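Side-chain contacts in trp repressor binding protein WrbA (Deinococcus radiodurans, PDB 1YDG), which catalyses the reduction of quinones to quinols with NADH or NADPH, as an FMN-binding flavodoxin-like homotetramer: residues Gly91-Ser95 with Gln96-Phe100; Glu45-Gln49 with Asp50-Gly54; His188-Arg191 with Arg192-Leu196. All coordinates share one frame; numbering follows the deposited sequence.

Contact 1 of 3, residues Gly91-Ser95 with Gln96-Phe100; sequences GGATS and QMRAF
Thr-94 meets the first turn of helix 95-102 with two oxygen atoms, and the pair makes a compact worked example of helix capping. Its carbonyl O receives the amide N of Arg-98 at 2.9 Å in an almost straight bond. Its side chain supplies the second acceptor: OG1 takes the amide N of Met-97 at 3.2 Å, the classic N-cap bond. The hydroxyl can reach because it sits between backbone N and carbonyl carbon (chi1 59°), which brings OG1 within bonding range of the Met-97 amide and leaves CG2 beside the backbone N. One residue on, Ser-95 O accepts from Ala-99 N at 2.6 Å. The Ser-95 amide finds its partner across the subunit boundary, in the carboxylate of Asp-102 of a second subunit.

A water bridges the approach to the helix, accepting from Ala-93 N at 3.0 Å and from Arg-98 NH1 at 3.2 Å. Bends at chi2 and chi3 curl the arginine chain so that NH1 meets that water, while NH1 also bonds Thr-141. Gln-96 is bent at chi2 as well; its OE1 rests 3.3 Å from Thr-94 CB, and NE2 is taken by Glu-45. The apolar packing completes the contact: Ala-93 CB touches both Met-97 CG, at 4.1 Å, and the CD methylene of Arg-98.

Buried amides that the helix itself cannot satisfy are thus paid for by a threonine hydroxyl in the same chain and by an aspartate of a neighbour, so the start of this helix is tied chemically to the assembly of the tetramer.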
ATOM      1  N   GLY B  91      -0.390   7.747  -8.656  1.00 15.36           N
ATOM      2  CA  GLY B  91       0.105   6.734  -7.716  1.00 15.28           C
ATOM      3  C   GLY B  91      -0.297   5.302  -8.005  1.00 15.51           C
ATOM      4  O   GLY B  91      -0.054   4.421  -7.175  1.00 16.46           O
ATOM      5  N   GLY B  92      -0.909   5.074  -9.169  1.00 14.63           N
ATOM      6  CA  GLY B  92      -1.210   3.738  -9.673  1.00 14.68           C
ATOM      7  C   GLY B  92      -0.631   3.581 -11.073  1.00 14.49           C
ATOM      8  O   GLY B  92      -0.011   4.498 -11.619  1.00 14.92           O
ATOM      9  N   ALA B  93      -0.783   2.404 -11.651  1.00 14.12           N
ATOM     10  CA  ALA B  93      -0.348   2.213 -13.019  1.00 13.83           C
ATOM     11  C   ALA B  93      -1.342   2.888 -13.983  1.00 13.42           C
ATOM     12  O   ALA B  93      -2.462   3.189 -13.622  1.00 12.88           O
ATOM     13  CB  ALA B  93      -0.199   0.731 -13.322  1.00 14.12           C
ATOM     14  N   THR B  94      -0.912   3.123 -15.216  1.00 12.62           N
ATOM     15  CA  THR B  94      -1.808   3.639 -16.234  1.00 12.47           C
ATOM     16  C   THR B  94      -2.955   2.679 -16.508  1.00 11.99           C
ATOM     17  O   THR B  94      -2.799   1.458 -16.401  1.00 12.33           O
ATOM     18  CB  THR B  94      -1.077   3.855 -17.564  1.00 12.25           C
ATOM     19  OG1 THR B  94      -0.516   2.608 -18.000  1.00 11.51           O
ATOM     20  CG2 THR B  94       0.021   4.911 -17.417  1.00 12.69           C
ATOM     21  N   SER B  95      -4.088   3.223 -16.935  1.00 12.00           N
ATOM     22  CA  SER B  95      -5.203   2.392 -17.384  1.00 12.53           C
ATOM     23  C   SER B  95      -4.778   1.448 -18.511  1.00 12.46           C
ATOM     24  O   SER B  95      -5.293   0.341 -18.614  1.00 12.08           O
ATOM     25  CB  SER B  95      -6.396   3.247 -17.832  1.00 12.78           C
ATOM     26  OG  SER B  95      -6.038   4.101 -18.898  1.00 14.20           O
ATOM     27  N   GLN B  96      -3.805   1.859 -19.321  1.00 12.56           N
ATOM     28  CA  GLN B  96      -3.369   1.040 -20.448  1.00 12.91           C
ATOM     29  C   GLN B  96      -2.717  -0.246 -19.916  1.00 12.88           C
ATOM     30  O   GLN B  96      -2.990  -1.354 -20.401  1.00 13.34           O
ATOM     31  CB  GLN B  96      -2.414   1.825 -21.367  1.00 13.03           C
ATOM     32  CG  GLN B  96      -3.071   2.976 -22.147  1.00 12.28           C
ATOM     33  CD  GLN B  96      -2.947   4.348 -21.470  1.00 13.19           C
ATOM     34  OE1 GLN B  96      -2.841   4.446 -20.242  1.00 14.72           O
ATOM     35  NE2 GLN B  96      -2.949   5.413 -22.281  1.00 10.92           N
ATOM     36  N   MET B  97      -1.879  -0.102 -18.892  1.00 12.59           N
ATOM     37  CA  MET B  97      -1.265  -1.243 -18.261  1.00 12.19           C
ATOM     38  C   MET B  97      -2.333  -2.075 -17.558  1.00 11.99           C
ATOM     39  O   MET B  97      -2.371  -3.291 -17.719  1.00 12.09           O
ATOM     40  CB  MET B  97      -0.170  -0.802 -17.289  1.00 12.64           C
ATOM     41  CG  MET B  97       0.441  -1.933 -16.438  1.00 12.75           C
ATOM     42  SD  MET B  97       1.288  -3.220 -17.351  1.00 14.74           S
ATOM     43  CE  MET B  97       2.880  -2.536 -17.769  1.00 12.93           C
ATOM     44  N   ARG B  98      -3.210  -1.435 -16.793  1.00 11.90           N
ATOM     45  CA  ARG B  98      -4.301  -2.191 -16.150  1.00 12.06           C
ATOM     46  C   ARG B  98      -5.187  -2.907 -17.181  1.00 11.78           C
ATOM     47  O   ARG B  98      -5.666  -3.986 -16.913  1.00 11.89           O
ATOM     48  CB  ARG B  98      -5.172  -1.315 -15.262  1.00 11.43           C
ATOM     49  CG  ARG B  98      -4.452  -0.626 -14.095  1.00 13.59           C
ATOM     50  CD  ARG B  98      -3.600  -1.533 -13.234  1.00 13.54           C
ATOM     51  NE  ARG B  98      -4.331  -2.674 -12.679  1.00 14.00           N
ATOM     52  CZ  ARG B  98      -3.887  -3.458 -11.696  1.00 15.25           C
ATOM     53  NH1 ARG B  98      -2.716  -3.220 -11.102  1.00 16.61           N
ATOM     54  NH2 ARG B  98      -4.628  -4.478 -11.281  1.00 15.36           N
ATOM     55  N   ALA B  99      -5.440  -2.287 -18.329  1.00 11.93           N
ATOM     56  CA  ALA B  99      -6.241  -2.940 -19.373  1.00 12.18           C
ATOM     57  C   ALA B  99      -5.586  -4.232 -19.810  1.00 12.67           C
ATOM     58  O   ALA B  99      -6.274  -5.230 -19.986  1.00 12.93           O
ATOM     59  CB  ALA B  99      -6.449  -2.029 -20.558  1.00 12.49           C
ATOM     60  N   PHE B 100      -4.253  -4.207 -19.962  1.00 12.73           N
ATOM     61  CA  PHE B 100      -3.488  -5.393 -20.280  1.00 12.17           C
ATOM     62  C   PHE B 100      -3.634  -6.437 -19.183  1.00 12.27           C
ATOM     63  O   PHE B 100      -3.924  -7.591 -19.442  1.00 10.85           O
ATOM     64  CB  PHE B 100      -2.001  -5.078 -20.474  1.00 12.02           C
ATOM     65  CG  PHE B 100      -1.180  -6.302 -20.679  1.00 12.69           C
ATOM     66  CD1 PHE B 100      -1.400  -7.118 -21.793  1.00 12.32           C
ATOM     67  CD2 PHE B 100      -0.247  -6.690 -19.748  1.00 12.29           C
ATOM     68  CE1 PHE B 100      -0.659  -8.294 -21.972  1.00 11.46           C
ATOM     69  CE2 PHE B 100       0.468  -7.846 -19.914  1.00 12.20           C
ATOM     70  CZ  PHE B 100       0.266  -8.650 -21.023  1.00 11.71           C
TER
HETATM   71  O   HOH W   1      -1.553  -0.305 -10.499  1.00 25.86           O

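Contact 2 of 3, residues Glu45-Gln49 with Asp50-Gly54; sequences ETAPQ and DVIDG
Asp-50 lays its carboxylate OD2 against Pro-48 CB, 3.4 Å away, at the opening turn of the short helix 49-52 that follows strand 37-42 in this flavodoxin-like fold. Pro-48 holds the N-cap position, so it offers the helix a carbonyl oxygen and a rigid ring but no capping side chain.

Val-51 is the first to use that carbonyl. Its N donates to Pro-48 O at 3.0 Å from well above the carbonyl plane, a bent bond at 133°, and its CG2 methyl reaches the proline ring at CG, 3.9 Å off. Ile-52 N shares the same oxygen at 3.2 Å but lies in the carbonyl plane and is far straighter, so one acceptor serves two successive amides from different directions.

The side chain of Ile-52 is the buried residue of a largely exposed corner. Ile-52 CD1 touches Glu-45 CG at 3.8 Å, the two side chains running in opposite senses, and Ile-52 CG1 packs 3.9 Å from Ala-47 CB; Trp-58 and Ile-62 of helix 56-64 cover it further. Shortened to an alanine, this residue would probably lose its contacts with Ala-47 CB and Glu-45 CG and much of its packing on Trp-58 and Ile-62. The carboxylate of that glutamate accepts from Ala-47 N through OE1, and its OE2 is held by Tyr-14 and Trp-58.

Asp-53 closes the turn, its N bonded to Gln-49 O. Gln-49 answers with its side chain as well: CG extends anti to the backbone N (chi1 -171°), and a bend at chi2 then swings the amide round to the aspartate. Gln-49 NE2 donates to Asp-53 OD1 at 2.8 Å, the acceptor lying in the amide plane while the donor stands above the carboxylate plane, the two flat groups turned 55° apart.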
ATOM      1  N   GLU B  45      -1.957   0.814 -26.793  1.00 16.31           N
ATOM      2  CA  GLU B  45      -2.400   2.160 -26.532  1.00 16.99           C
ATOM      3  C   GLU B  45      -3.903   2.223 -26.698  1.00 17.86           C
ATOM      4  O   GLU B  45      -4.448   1.840 -27.736  1.00 18.65           O
ATOM      5  CB  GLU B  45      -1.698   3.129 -27.500  1.00 16.54           C
ATOM      6  CG  GLU B  45      -2.103   4.554 -27.348  1.00 15.87           C
ATOM      7  CD  GLU B  45      -1.840   5.052 -25.945  1.00 13.75           C
ATOM      8  OE1 GLU B  45      -2.799   5.090 -25.152  1.00 14.35           O
ATOM      9  OE2 GLU B  45      -0.674   5.330 -25.640  1.00 11.48           O
ATOM     10  N   THR B  46      -4.584   2.694 -25.666  1.00 18.22           N
ATOM     11  CA  THR B  46      -6.028   2.838 -25.706  1.00 19.26           C
ATOM     12  C   THR B  46      -6.491   4.283 -25.909  1.00 19.57           C
ATOM     13  O   THR B  46      -7.661   4.508 -26.243  1.00 19.91           O
ATOM     14  CB  THR B  46      -6.652   2.309 -24.405  1.00 19.06           C
ATOM     15  OG1 THR B  46      -6.107   3.035 -23.303  1.00 20.46           O
ATOM     16  CG2 THR B  46      -6.331   0.830 -24.222  1.00 21.02           C
ATOM     17  N   ALA B  47      -5.608   5.258 -25.684  1.00 19.75           N
ATOM     18  CA  ALA B  47      -6.001   6.676 -25.793  1.00 19.91           C
ATOM     19  C   ALA B  47      -6.633   6.995 -27.143  1.00 20.14           C
ATOM     20  O   ALA B  47      -6.175   6.494 -28.167  1.00 19.90           O
ATOM     21  CB  ALA B  47      -4.821   7.580 -25.558  1.00 20.10           C
ATOM     22  N   PRO B  48      -7.684   7.837 -27.152  1.00 20.97           N
ATOM     23  CA  PRO B  48      -8.219   8.271 -28.448  1.00 21.49           C
ATOM     24  C   PRO B  48      -7.166   9.077 -29.212  1.00 21.87           C
ATOM     25  O   PRO B  48      -6.332   9.742 -28.584  1.00 21.85           O
ATOM     26  CB  PRO B  48      -9.431   9.147 -28.084  1.00 21.42           C
ATOM     27  CG  PRO B  48      -9.598   9.070 -26.605  1.00 21.53           C
ATOM     28  CD  PRO B  48      -8.394   8.433 -26.005  1.00 21.05           C
ATOM     29  N   GLN B  49      -7.197   9.001 -30.545  1.00 22.18           N
ATOM     30  CA  GLN B  49      -6.187   9.659 -31.373  1.00 22.75           C
ATOM     31  C   GLN B  49      -6.112  11.170 -31.141  1.00 23.10           C
ATOM     32  O   GLN B  49      -5.028  11.757 -31.207  1.00 23.33           O
ATOM     33  CB  GLN B  49      -6.438   9.398 -32.857  1.00 22.73           C
ATOM     34  CG  GLN B  49      -5.313   9.876 -33.747  1.00 22.27           C
ATOM     35  CD  GLN B  49      -3.967   9.300 -33.345  1.00 23.09           C
ATOM     36  OE1 GLN B  49      -3.829   8.100 -33.183  1.00 23.97           O
ATOM     37  NE2 GLN B  49      -2.970  10.158 -33.183  1.00 23.01           N
ATOM     38  N   ASP B  50      -7.259  11.797 -30.880  1.00 23.56           N
ATOM     39  CA  ASP B  50      -7.290  13.245 -30.646  1.00 23.48           C
ATOM     40  C   ASP B  50      -6.673  13.652 -29.295  1.00 22.77           C
ATOM     41  O   ASP B  50      -6.255  14.795 -29.135  1.00 22.38           O
ATOM     42  CB  ASP B  50      -8.700  13.817 -30.840  1.00 24.59           C
ATOM     43  CG  ASP B  50      -9.677  13.410 -29.746  1.00 28.14           C
ATOM     44  OD1 ASP B  50     -10.695  14.123 -29.578  1.00 33.53           O
ATOM     45  OD2 ASP B  50      -9.453  12.384 -29.070  1.00 32.61           O
ATOM     46  N   VAL B  51      -6.583  12.717 -28.346  1.00 21.86           N
ATOM     47  CA  VAL B  51      -5.801  12.950 -27.115  1.00 21.32           C
ATOM     48  C   VAL B  51      -4.297  12.792 -27.387  1.00 20.30           C
ATOM     49  O   VAL B  51      -3.480  13.599 -26.936  1.00 19.99           O
ATOM     50  CB  VAL B  51      -6.231  12.003 -25.967  1.00 21.27           C
ATOM     51  CG1 VAL B  51      -5.314  12.168 -24.735  1.00 21.17           C
ATOM     52  CG2 VAL B  51      -7.678  12.274 -25.571  1.00 22.03           C
ATOM     53  N   ILE B  52      -3.937  11.749 -28.131  1.00 19.75           N
ATOM     54  CA  ILE B  52      -2.544  11.549 -28.552  1.00 19.36           C
ATOM     55  C   ILE B  52      -2.069  12.767 -29.375  1.00 19.12           C
ATOM     56  O   ILE B  52      -0.955  13.267 -29.203  1.00 19.35           O
ATOM     57  CB  ILE B  52      -2.399  10.255 -29.383  1.00 18.49           C
ATOM     58  CG1 ILE B  52      -2.730   9.033 -28.522  1.00 19.29           C
ATOM     59  CG2 ILE B  52      -0.977  10.156 -29.949  1.00 19.06           C
ATOM     60  CD1 ILE B  52      -2.980   7.738 -29.321  1.00 19.14           C
ATOM     61  N   ASP B  53      -2.937  13.239 -30.265  1.00 18.95           N
ATOM     62  CA  ASP B  53      -2.666  14.417 -31.105  1.00 18.61           C
ATOM     63  C   ASP B  53      -2.386  15.729 -30.345  1.00 18.29           C
ATOM     64  O   ASP B  53      -1.956  16.708 -30.940  1.00 17.58           O
ATOM     65  CB  ASP B  53      -3.861  14.654 -32.008  1.00 19.26           C
ATOM     66  CG  ASP B  53      -3.898  13.733 -33.203  1.00 20.09           C
ATOM     67  OD1 ASP B  53      -2.950  12.944 -33.441  1.00 20.54           O
ATOM     68  OD2 ASP B  53      -4.909  13.811 -33.916  1.00 22.52           O
ATOM     69  N   GLY B  54      -2.648  15.756 -29.042  1.00 17.92           N
ATOM     70  CA  GLY B  54      -2.394  16.942 -28.227  1.00 17.84           C
ATOM     71  C   GLY B  54      -0.963  17.118 -27.746  1.00 17.58           C
ATOM     72  O   GLY B  54      -0.619  18.181 -27.239  1.00 18.16           O
TER

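Contact 3 of 3, residues His188-Arg191 with Arg192-Leu196; sequences HQVR and RQVEL
Arg-192 N donates to His-188 O at 2.8 Å, the first rung of a regular alpha-helical ladder within the long helix 180-204. Gln-193 N to Gln-189 O, Val-194 N to Val-190 O at 2.9 Å and Glu-195 N to Arg-191 O repeat the same i to i+4 step, with N-H...O angles between 156° and 169° for all four bonds.

On this scaffold the side chains sort themselves by face. The histidine and arginine four residues apart run side by side in the same direction, both with CG anti to the backbone N, and their ring and guanidinium planes differ by only 21°. Arg-192 CB sits over one face of the His-188 ring, and Arg-192 CD lies 3.9 Å from His-188 NE2, a nitrogen bonded to Thr-155. Beyond CG the arginine is extended, which carries its guanidinium past the ring to Asn-115 of a third subunit, with Leu-196 CD1 standing 3.9 Å over the centre of one guanidinium face.

Arg-191 and Glu-195 also travel together: Glu-195 OE2 rests against the aliphatic part of Arg-191, 3.5 Å from CG, and stays 4.7 Å from NE of the same arginine. A bend at chi3 doubles the chain back so that Arg-191 NH2 meets the edge of the His-188 ring in its plane and makes a weak bond to His-188 ND1 at 3.3 Å. Gln-189 and Gln-193 both bond Ser-119 on strand 117-124.

The charged atoms of Arg-191 and Glu-195 are not in contact, so their attraction is probably modest, whereas firmer polar ties run inward through the two glutamines to the central sheet and outward through Arg-192 to a neighbouring subunit.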
ATOM      1  N   HIS B 188      20.991  -3.816 -13.241  1.00 18.11           N
ATOM      2  CA  HIS B 188      21.204  -4.695 -12.100  1.00 17.52           C
ATOM      3  C   HIS B 188      19.934  -5.453 -11.741  1.00 16.59           C
ATOM      4  O   HIS B 188      19.965  -6.678 -11.518  1.00 15.96           O
ATOM      5  CB  HIS B 188      21.710  -3.902 -10.888  1.00 18.06           C
ATOM      6  CG  HIS B 188      21.702  -4.690  -9.612  1.00 19.86           C
ATOM      7  ND1 HIS B 188      22.613  -5.697  -9.355  1.00 24.08           N
ATOM      8  CD2 HIS B 188      20.865  -4.657  -8.546  1.00 22.65           C
ATOM      9  CE1 HIS B 188      22.346  -6.237  -8.175  1.00 24.94           C
ATOM     10  NE2 HIS B 188      21.294  -5.618  -7.661  1.00 23.61           N
ATOM     11  N   GLN B 189      18.829  -4.720 -11.687  1.00 15.92           N
ATOM     12  CA  GLN B 189      17.506  -5.311 -11.420  1.00 15.99           C
ATOM     13  C   GLN B 189      17.213  -6.496 -12.332  1.00 15.72           C
ATOM     14  O   GLN B 189      16.795  -7.550 -11.859  1.00 15.39           O
ATOM     15  CB  GLN B 189      16.405  -4.278 -11.565  1.00 15.52           C
ATOM     16  CG  GLN B 189      15.006  -4.815 -11.237  1.00 15.61           C
ATOM     17  CD  GLN B 189      13.940  -3.763 -11.304  1.00 15.54           C
ATOM     18  OE1 GLN B 189      14.193  -2.590 -11.022  1.00 14.15           O
ATOM     19  NE2 GLN B 189      12.712  -4.173 -11.668  1.00 15.70           N
ATOM     20  N   VAL B 190      17.454  -6.310 -13.624  1.00 16.06           N
ATOM     21  CA  VAL B 190      17.162  -7.320 -14.636  1.00 16.23           C
ATOM     22  C   VAL B 190      18.192  -8.446 -14.583  1.00 16.67           C
ATOM     23  O   VAL B 190      17.826  -9.610 -14.608  1.00 16.08           O
ATOM     24  CB  VAL B 190      17.110  -6.700 -16.051  1.00 16.48           C
ATOM     25  CG1 VAL B 190      16.885  -7.784 -17.133  1.00 15.51           C
ATOM     26  CG2 VAL B 190      15.999  -5.636 -16.140  1.00 16.08           C
ATOM     27  N   ARG B 191      19.478  -8.096 -14.488  1.00 17.43           N
ATOM     28  CA  ARG B 191      20.541  -9.093 -14.425  1.00 18.04           C
ATOM     29  C   ARG B 191      20.296 -10.015 -13.218  1.00 17.13           C
ATOM     30  O   ARG B 191      20.372 -11.235 -13.304  1.00 16.64           O
ATOM     31  CB  ARG B 191      21.912  -8.387 -14.363  1.00 18.44           C
ATOM     32  CG  ARG B 191      23.118  -9.264 -14.054  1.00 20.27           C
ATOM     33  CD  ARG B 191      24.432  -8.460 -14.122  1.00 23.14           C
ATOM     34  NE  ARG B 191      24.526  -7.505 -13.006  1.00 28.01           N
ATOM     35  CZ  ARG B 191      24.566  -6.165 -13.100  1.00 29.40           C
ATOM     36  NH1 ARG B 191      24.555  -5.535 -14.278  1.00 31.26           N
ATOM     37  NH2 ARG B 191      24.637  -5.439 -11.982  1.00 30.76           N
ATOM     38  N   ARG B 192      19.959  -9.405 -12.100  1.00 16.93           N
ATOM     39  CA  ARG B 192      19.693 -10.138 -10.882  1.00 16.63           C
ATOM     40  C   ARG B 192      18.493 -11.060 -11.027  1.00 15.51           C
ATOM     41  O   ARG B 192      18.545 -12.214 -10.618  1.00 15.03           O
ATOM     42  CB  ARG B 192      19.462  -9.135  -9.770  1.00 16.62           C
ATOM     43  CG  ARG B 192      18.908  -9.721  -8.522  1.00 18.24           C
ATOM     44  CD  ARG B 192      18.778  -8.619  -7.461  1.00 19.13           C
ATOM     45  NE  ARG B 192      17.899  -9.081  -6.404  1.00 21.02           N
ATOM     46  CZ  ARG B 192      18.262  -9.934  -5.462  1.00 21.34           C
ATOM     47  NH1 ARG B 192      19.503 -10.412  -5.434  1.00 23.76           N
ATOM     48  NH2 ARG B 192      17.383 -10.314  -4.551  1.00 21.52           N
ATOM     49  N   GLN B 193      17.410 -10.543 -11.596  1.00 14.64           N
ATOM     50  CA  GLN B 193      16.209 -11.356 -11.807  1.00 14.66           C
ATOM     51  C   GLN B 193      16.465 -12.549 -12.722  1.00 14.46           C
ATOM     52  O   GLN B 193      15.967 -13.649 -12.465  1.00 14.46           O
ATOM     53  CB  GLN B 193      15.056 -10.502 -12.338  1.00 14.41           C
ATOM     54  CG  GLN B 193      13.788 -11.303 -12.650  1.00 13.84           C
ATOM     55  CD  GLN B 193      12.591 -10.443 -12.918  1.00 12.36           C
ATOM     56  OE1 GLN B 193      12.671  -9.227 -12.861  1.00 10.84           O
ATOM     57  NE2 GLN B 193      11.450 -11.079 -13.217  1.00 11.70           N
ATOM     58  N   VAL B 194      17.242 -12.339 -13.779  1.00 14.88           N
ATOM     59  CA  VAL B 194      17.607 -13.433 -14.698  1.00 15.39           C
ATOM     60  C   VAL B 194      18.420 -14.504 -13.968  1.00 15.61           C
ATOM     61  O   VAL B 194      18.127 -15.686 -14.092  1.00 15.64           O
ATOM     62  CB  VAL B 194      18.386 -12.897 -15.933  1.00 15.34           C
ATOM     63  CG1 VAL B 194      19.060 -14.034 -16.716  1.00 14.76           C
ATOM     64  CG2 VAL B 194      17.468 -12.093 -16.826  1.00 14.76           C
ATOM     65  N   GLU B 195      19.413 -14.075 -13.187  1.00 16.56           N
ATOM     66  CA  GLU B 195      20.208 -15.000 -12.350  1.00 17.50           C
ATOM     67  C   GLU B 195      19.361 -15.804 -11.344  1.00 17.01           C
ATOM     68  O   GLU B 195      19.502 -17.030 -11.238  1.00 17.67           O
ATOM     69  CB  GLU B 195      21.320 -14.233 -11.621  1.00 17.87           C
ATOM     70  CG  GLU B 195      22.428 -13.749 -12.561  1.00 20.51           C
ATOM     71  CD  GLU B 195      23.400 -12.753 -11.922  1.00 21.31           C
ATOM     72  OE1 GLU B 195      23.304 -12.493 -10.693  1.00 25.69           O
ATOM     73  OE2 GLU B 195      24.273 -12.232 -12.663  1.00 26.31           O
ATOM     74  N   LEU B 196      18.472 -15.132 -10.624  1.00 16.34           N
ATOM     75  CA  LEU B 196      17.527 -15.848  -9.744  1.00 16.52           C
ATOM     76  C   LEU B 196      16.646 -16.847 -10.512  1.00 15.73           C
ATOM     77  O   LEU B 196      16.475 -17.994 -10.088  1.00 15.29           O
ATOM     78  CB  LEU B 196      16.657 -14.869  -8.952  1.00 16.05           C
ATOM     79  CG  LEU B 196      17.373 -14.114  -7.817  1.00 15.59           C
ATOM     80  CD1 LEU B 196      16.534 -12.948  -7.328  1.00 16.34           C
ATOM     81  CD2 LEU B 196      17.727 -15.028  -6.652  1.00 14.95           C
TER

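How the contacts relate
Contacts 1 and 2 are neighbours, their centres about 16 Å apart, and they meet where Gln-96 NE2 lies 2.9 Å from Glu-45 OE1, a probable hydrogen bond that joins the loop after strand 37-42 to helix 95-102. Both come close to the FMN site: the side chain of Thr-94 is about 4 Å from that of Arg-89, and those of Gln-96 and Glu-45 are each about 5 Å from that of Ser-16. Contact 3 lies on the opposite side of the chain's centre, about 24 Å from contact 1 and about 35 Å from contact 2 between centres. Contacts 1 and 3 each reach a different neighbouring subunit; contact 2 meets none.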